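Local coordinates for ribonuclease P protein component 3 (Thermococcus kodakarensis KOD1, PDB 3WYZ) that probably serves as a protein subunit of ribonuclease P, the RNA-containing enzyme that trims the 5' ends of precursor tRNAs, at residues A[52-55]-A[56-60]; A[147-150]-A[151-154]; A[177-181]-A[182-186]. All coordinates share one frame; numbering follows the deposited sequence.

Contact 1 (A[52-55]-A[56-60]); sequences KEEL and KELRG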
# COMPACT_ATOMS: atom_id res chain seq x y z
N LYS A 52 -13.34 -16.24 -2.12
CA LYS A 52 -13.10 -16.43 -3.55
C LYS A 52 -14.31 -16.00 -4.40
O LYS A 52 -14.14 -15.48 -5.50
CB LYS A 52 -12.73 -17.88 -3.85
CG LYS A 52 -11.34 -18.26 -3.39
CD LYS A 52 -11.02 -19.71 -3.73
CE LYS A 52 -9.53 -20.00 -3.59
NZ LYS A 52 -8.71 -19.36 -4.65
N GLU A 53 -15.52 -16.22 -3.88
CA GLU A 53 -16.74 -15.79 -4.56
C GLU A 53 -16.79 -14.27 -4.63
O GLU A 53 -17.20 -13.70 -5.64
CB GLU A 53 -17.98 -16.32 -3.82
CG GLU A 53 -19.31 -16.09 -4.54
CD GLU A 53 -19.94 -14.73 -4.27
OE1 GLU A 53 -19.85 -14.23 -3.12
OE2 GLU A 53 -20.55 -14.16 -5.20
N GLU A 54 -16.36 -13.61 -3.55
CA GLU A 54 -16.27 -12.16 -3.51
C GLU A 54 -15.19 -11.65 -4.47
O GLU A 54 -15.42 -10.72 -5.24
CB GLU A 54 -15.98 -11.69 -2.09
CG GLU A 54 -16.05 -10.18 -1.88
CD GLU A 54 -17.45 -9.65 -1.67
OE1 GLU A 54 -18.43 -10.36 -2.01
OE2 GLU A 54 -17.58 -8.52 -1.17
N LEU A 55 -14.01 -12.27 -4.42
CA LEU A 55 -12.90 -11.85 -5.27
C LEU A 55 -13.23 -12.01 -6.76
O LEU A 55 -12.85 -11.16 -7.57
CB LEU A 55 -11.62 -12.63 -4.93
CG LEU A 55 -10.96 -12.28 -3.59
CD1 LEU A 55 -9.84 -13.26 -3.29
CD2 LEU A 55 -10.43 -10.85 -3.58
N LYS A 56 -13.94 -13.07 -7.11
CA LYS A 56 -14.40 -13.27 -8.48
C LYS A 56 -15.34 -12.14 -8.89
O LYS A 56 -15.22 -11.60 -9.99
CB LYS A 56 -15.11 -14.63 -8.62
CG LYS A 56 -15.43 -15.00 -10.07
CD LYS A 56 -16.22 -16.30 -10.17
CE LYS A 56 -16.72 -16.53 -11.59
NZ LYS A 56 -17.30 -17.89 -11.78
N GLU A 57 -16.26 -11.79 -8.00
CA GLU A 57 -17.19 -10.69 -8.23
C GLU A 57 -16.45 -9.35 -8.32
O GLU A 57 -16.83 -8.49 -9.12
CB GLU A 57 -18.25 -10.65 -7.13
CG GLU A 57 -19.43 -9.72 -7.41
CD GLU A 57 -20.47 -9.69 -6.29
OE1 GLU A 57 -20.55 -10.67 -5.51
OE2 GLU A 57 -21.21 -8.69 -6.21
N LEU A 58 -15.42 -9.19 -7.50
CA LEU A 58 -14.58 -7.98 -7.53
C LEU A 58 -13.73 -7.89 -8.80
O LEU A 58 -13.61 -6.82 -9.40
CB LEU A 58 -13.67 -7.92 -6.30
CG LEU A 58 -14.37 -7.64 -4.97
CD1 LEU A 58 -13.46 -7.96 -3.80
CD2 LEU A 58 -14.85 -6.19 -4.90
N ARG A 59 -13.14 -9.01 -9.20
CA ARG A 59 -12.34 -9.09 -10.42
C ARG A 59 -13.18 -8.78 -11.66
O ARG A 59 -12.71 -8.10 -12.57
CB ARG A 59 -11.69 -10.46 -10.56
CG ARG A 59 -10.34 -10.60 -9.88
CD ARG A 59 -10.12 -12.01 -9.34
NE ARG A 59 -10.57 -13.05 -10.27
CZ ARG A 59 -10.83 -14.32 -9.93
NH1 ARG A 59 -10.68 -14.73 -8.67
NH2 ARG A 59 -11.24 -15.18 -10.85
N GLY A 60 -14.41 -9.28 -11.69
CA GLY A 60 -15.33 -9.00 -12.79
C GLY A 60 -15.81 -7.56 -12.80
O GLY A 60 -16.14 -7.02 -13.85

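Contact 2 (A[147-150]-A[151-154]); sequences ANPY and GRAQ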
# COMPACT_ATOMS: atom_id res chain seq x y z
N ALA A 147 -6.08 14.63 9.83
CA ALA A 147 -5.20 15.05 10.92
C ALA A 147 -5.03 16.57 11.01
O ALA A 147 -5.15 17.28 10.01
CB ALA A 147 -3.84 14.38 10.79
N ASN A 148 -4.75 17.04 12.22
CA ASN A 148 -4.42 18.45 12.46
C ASN A 148 -2.94 18.68 12.16
O ASN A 148 -2.20 17.72 11.96
CB ASN A 148 -4.77 18.85 13.91
CG ASN A 148 -4.11 17.98 14.96
OD1 ASN A 148 -3.00 17.47 14.77
ND2 ASN A 148 -4.79 17.80 16.09
N PRO A 149 -2.50 19.96 12.11
CA PRO A 149 -1.10 20.28 11.85
C PRO A 149 -0.08 19.52 12.69
O PRO A 149 0.99 19.16 12.18
CB PRO A 149 -1.04 21.78 12.15
CG PRO A 149 -2.38 22.27 11.74
CD PRO A 149 -3.35 21.16 12.03
N TYR A 150 -0.39 19.26 13.96
CA TYR A 150 0.50 18.48 14.81
C TYR A 150 0.59 17.04 14.30
O TYR A 150 1.69 16.52 14.08
CB TYR A 150 0.01 18.47 16.26
CG TYR A 150 0.85 17.60 17.16
CD1 TYR A 150 2.03 18.07 17.71
CD2 TYR A 150 0.47 16.29 17.46
CE1 TYR A 150 2.82 17.28 18.53
CE2 TYR A 150 1.25 15.49 18.27
CZ TYR A 150 2.42 15.99 18.81
OH TYR A 150 3.21 15.21 19.62
N GLY A 151 -0.58 16.42 14.12
CA GLY A 151 -0.65 15.04 13.63
C GLY A 151 -0.03 14.83 12.26
O GLY A 151 0.59 13.80 12.01
N ARG A 152 -0.18 15.81 11.37
CA ARG A 152 0.43 15.74 10.05
C ARG A 152 1.96 15.78 10.13
O ARG A 152 2.65 15.07 9.40
CB ARG A 152 -0.06 16.86 9.15
CG ARG A 152 -1.53 16.75 8.77
CD ARG A 152 -1.84 17.47 7.46
NE ARG A 152 -1.37 18.85 7.45
CZ ARG A 152 -2.04 19.89 7.95
NH1 ARG A 152 -3.24 19.73 8.52
NH2 ARG A 152 -1.50 21.10 7.88
N ALA A 153 2.47 16.63 11.02
CA ALA A 153 3.91 16.75 11.22
C ALA A 153 4.52 15.47 11.81
O ALA A 153 5.67 15.14 11.51
CB ALA A 153 4.22 17.94 12.11
N GLN A 154 3.77 14.75 12.64
CA GLN A 154 4.24 13.47 13.19
C GLN A 154 4.28 12.41 12.09
O GLN A 154 5.27 11.69 11.95
CB GLN A 154 3.34 12.97 14.32
CG GLN A 154 3.01 13.98 15.41
CD GLN A 154 4.19 14.83 15.84
OE1 GLN A 154 4.19 16.06 15.67
NE2 GLN A 154 5.20 14.18 16.40

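Contact 3 (A[177-181]-A[182-186]); sequences SSAES and RWEVR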
# COMPACT_ATOMS: atom_id res chain seq x y z
N SER A 177 -3.25 6.92 -2.44
CA SER A 177 -4.25 7.63 -1.65
C SER A 177 -4.81 6.75 -0.54
O SER A 177 -5.11 7.25 0.55
CB SER A 177 -5.39 8.14 -2.54
OG SER A 177 -6.17 7.05 -3.05
N SER A 178 -4.95 5.46 -0.82
CA SER A 178 -5.66 4.53 0.08
C SER A 178 -7.04 5.11 0.39
O SER A 178 -7.48 5.09 1.54
CB SER A 178 -4.86 4.28 1.37
OG SER A 178 -3.57 3.75 1.08
N ALA A 179 -7.69 5.63 -0.65
CA ALA A 179 -8.93 6.40 -0.50
C ALA A 179 -10.10 5.50 -0.12
O ALA A 179 -10.30 4.44 -0.71
CB ALA A 179 -9.24 7.15 -1.78
N GLU A 180 -10.85 5.94 0.89
CA GLU A 180 -12.07 5.26 1.30
C GLU A 180 -13.32 6.06 0.91
O GLU A 180 -14.44 5.65 1.20
CB GLU A 180 -12.04 4.98 2.81
CG GLU A 180 -10.90 4.04 3.18
CD GLU A 180 -10.97 3.51 4.60
OE1 GLU A 180 -11.96 3.80 5.32
OE2 GLU A 180 -10.03 2.79 5.00
N SER A 181 -13.11 7.19 0.24
CA SER A 181 -14.20 7.96 -0.35
C SER A 181 -13.69 8.73 -1.57
O SER A 181 -12.48 8.89 -1.74
CB SER A 181 -14.81 8.93 0.67
OG SER A 181 -13.93 10.02 0.93
N ARG A 182 -14.62 9.21 -2.39
CA ARG A 182 -14.28 9.96 -3.60
C ARG A 182 -13.46 11.22 -3.31
O ARG A 182 -12.72 11.70 -4.16
CB ARG A 182 -15.56 10.33 -4.37
CG ARG A 182 -16.42 11.38 -3.68
CD ARG A 182 -17.82 11.45 -4.27
NE ARG A 182 -17.83 11.38 -5.73
CZ ARG A 182 -17.51 12.38 -6.55
NH1 ARG A 182 -17.14 13.57 -6.08
NH2 ARG A 182 -17.54 12.18 -7.86
N TRP A 183 -13.61 11.73 -2.09
CA TRP A 183 -12.95 12.97 -1.67
C TRP A 183 -11.46 12.79 -1.39
O TRP A 183 -10.68 13.74 -1.51
CB TRP A 183 -13.65 13.52 -0.42
CG TRP A 183 -15.14 13.61 -0.59
CD1 TRP A 183 -16.09 12.91 0.11
CD2 TRP A 183 -15.85 14.41 -1.54
NE1 TRP A 183 -17.35 13.24 -0.34
CE2 TRP A 183 -17.23 14.16 -1.35
CE3 TRP A 183 -15.46 15.32 -2.52
CZ2 TRP A 183 -18.21 14.79 -2.11
CZ3 TRP A 183 -16.44 15.95 -3.28
CH2 TRP A 183 -17.80 15.68 -3.07
N GLU A 184 -11.06 11.57 -1.02
CA GLU A 184 -9.67 11.26 -0.68
C GLU A 184 -8.79 10.89 -1.89
O GLU A 184 -7.59 10.69 -1.74
CB GLU A 184 -9.63 10.14 0.36
CG GLU A 184 -10.36 10.48 1.65
CD GLU A 184 -10.23 9.40 2.71
OE1 GLU A 184 -9.66 8.33 2.42
OE2 GLU A 184 -10.69 9.63 3.85
N VAL A 185 -9.39 10.80 -3.08
CA VAL A 185 -8.64 10.51 -4.30
C VAL A 185 -7.94 11.78 -4.77
O VAL A 185 -8.56 12.83 -4.89
CB VAL A 185 -9.56 9.99 -5.43
CG1 VAL A 185 -8.76 9.63 -6.67
CG2 VAL A 185 -10.35 8.78 -4.95
N ARG A 186 -6.64 11.68 -5.04
CA ARG A 186 -5.85 12.80 -5.55
C ARG A 186 -5.12 12.37 -6.82
O ARG A 186 -4.77 11.20 -6.98
CB ARG A 186 -4.83 13.27 -4.51
CG ARG A 186 -5.40 13.67 -3.15
CD ARG A 186 -6.02 15.06 -3.13
NE ARG A 186 -7.47 15.02 -2.98
CZ ARG A 186 -8.36 15.60 -3.80
NH1 ARG A 186 -9.66 15.48 -3.54
NH2 ARG A 186 -7.97 16.31 -4.87
O HOH W 1 -13.49 10.83 3.48

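Contact 1 (A[52-55]-A[56-60])
L58 folds back over the first turn of this stretch, its branched end lying across the backbone carbonyl and lower side chain of E54. CG sits opposite the carbonyl carbon (chi1 -70°), beside the backbone N, and this turns the isobutyl group towards the preceding turn: L58 CD1 comes to 3.9 Å from E54 CG. The same carbonyl is held from the backbone, where L58 N gives a hydrogen bond to E54 O at 2.7 Å. One turn round, L58 CD1 also meets L55 CD2 at 4.2 Å, and the two leucines cross at a slant. Both rest on V65 of the next strand, with L58 reaching F36 of the strand before and L55 reaching L85.

Beside the leucines the acidic side chains gather. E53 and E57 run alongside one another in the same direction, with E53 OE2 3.5 Å from E57 OE1. The carboxylate planes are turned 53° apart. E54 OE1 lies 4.1 Å from E57 OE1, and the clustered negative charge is probably unfavourable unless it is screened by solvent or by K38, which E54 touches.

R59 curls instead of extending. Its chain bends at chi2 and chi3 and passes close to L55 O, which accepts the backbone hydrogen bond from R59 N at 2.7 Å, and one face of the guanidinium settles over K56 CA, 3.9 Å beneath it. The arginine side chain also touches V65 and K86. Leucines inward and charges outward make this an amphipathic alpha-helix, 48-62, the crossover helix of the beta-alpha-beta unit formed with strands 33-41 and 65-70 in the TIM barrel-like fold.

Contact 2 (A[147-150]-A[151-154])
Between N148 and R152 the chain passes from extended loop into the first turn of a helix: R152 N donates to N148 O at 2.8 Å, and the next two bonds, A153 N to P149 O and Q154 N to Y150 O, continue the i to i+4 pattern. Ahead of them A147 is still extended.

The N148 side chain closes the helix start. Its CG is wedged between the backbone N and the carbonyl carbon (chi1 56°), which folds the amide back over the turn and brings N148 OD1 to 2.7 Å from G151 N. That capping bond is close to straight, with an N-H...O angle of 169°, and it occupies an N-H of the first turn that has no helical carbonyl before it. G151 is hemmed in: a CB there would lie about 3.2 Å from N148 OD1 and 3.3 Å from A147 CB.

R152 reaches backward along the loop. Its CG passes A147 CB at 3.9 Å, the chain then bends at chi3, and one guanidinium face comes down over P149 CA, which is offset toward the rim of the group. R152 NH1 makes a weak hydrogen bond to A147 O at 3.4 Å, the carbonyl oxygen standing at the guanidinium edge.

Y150 and Q154 form the other pair. Q154 CG sits over the Y150 ring, 4.0 Å from its centroid, in a CH-pi contact, and the side-chain amide of Q154 continues across the same ring, its plane only 14° from that of the ring. An asparagine at the N-cap followed by proline at the first helical position is a classic helix start, and here it opens helix 149-168 on the protein surface.

Contact 3 (A[177-181]-A[182-186])
E180 and E184 meet within the loop that leaves strand 173-176, the last strand of the parallel sheet in this TIM barrel-like fold, on the way to helix 188-198. Hydrogen bonds link the two halves of the loop. E180 N points almost straight at E184 OE1 (3.1 Å, 171°), approaching from above the carboxylate plane. E184 N in turn donates to S181 O at 3.1 Å, closing a tight turn, and W183 N makes a weak bond to S181 OG. CG of E184 lies opposite its carbonyl carbon (chi1 -59°), which swings the extended chain back to the loop's first half.

Water adds a bridge: one molecule sits 2.7 Å from S181 OG and donates to E184 OE2 at 3.1 Å, tying the carboxylate to the serine. S142 also gives E184 OE1 a weak hydrogen bond. With an alanine in place of E184 the carboxylate is gone, and E180 N would probably be left without this acceptor and the water without its bridge to S181, though the backbone turn bond could remain.

Apolar contact is gathered at A179, whose CB lies 3.7 Å from both E184 CB and V185 CG2. V185 continues onto helix 21-30, touching A23, A27 and W30.

Charges lead outward: E180 OE2 forms salt bridges with K39 and R19, and R182 NE pairs with E22. R182 CG stands over the W183 indole, 3.7 Å above the centre of the ring. R186 NH1 donates to W183 O at 2.9 Å, with the oxygen lying in the guanidinium plane.

In the fold
Following the chain from the N terminus, contact 1 comes first; it lies wholly inside helix 48-62, which crosses between strands 33-41 and 65-70, and closes no loop. Contact 2 follows much later and caps the start of helix 149-168, after helix 142-145. Contact 3 folds its own loop, from strand 173-176 to helix 188-198. The three are in series: none nests in or crosses another. Contacts 1 and 2 lie on opposite sides of the chain's centre, their own centres about 37 Å apart, while contact 3 is the innermost, its nearest atoms about 9 Å from contact 2 and about 12 Å from contact 1. It joins the sheet's last strand to helix 21-30 near its first.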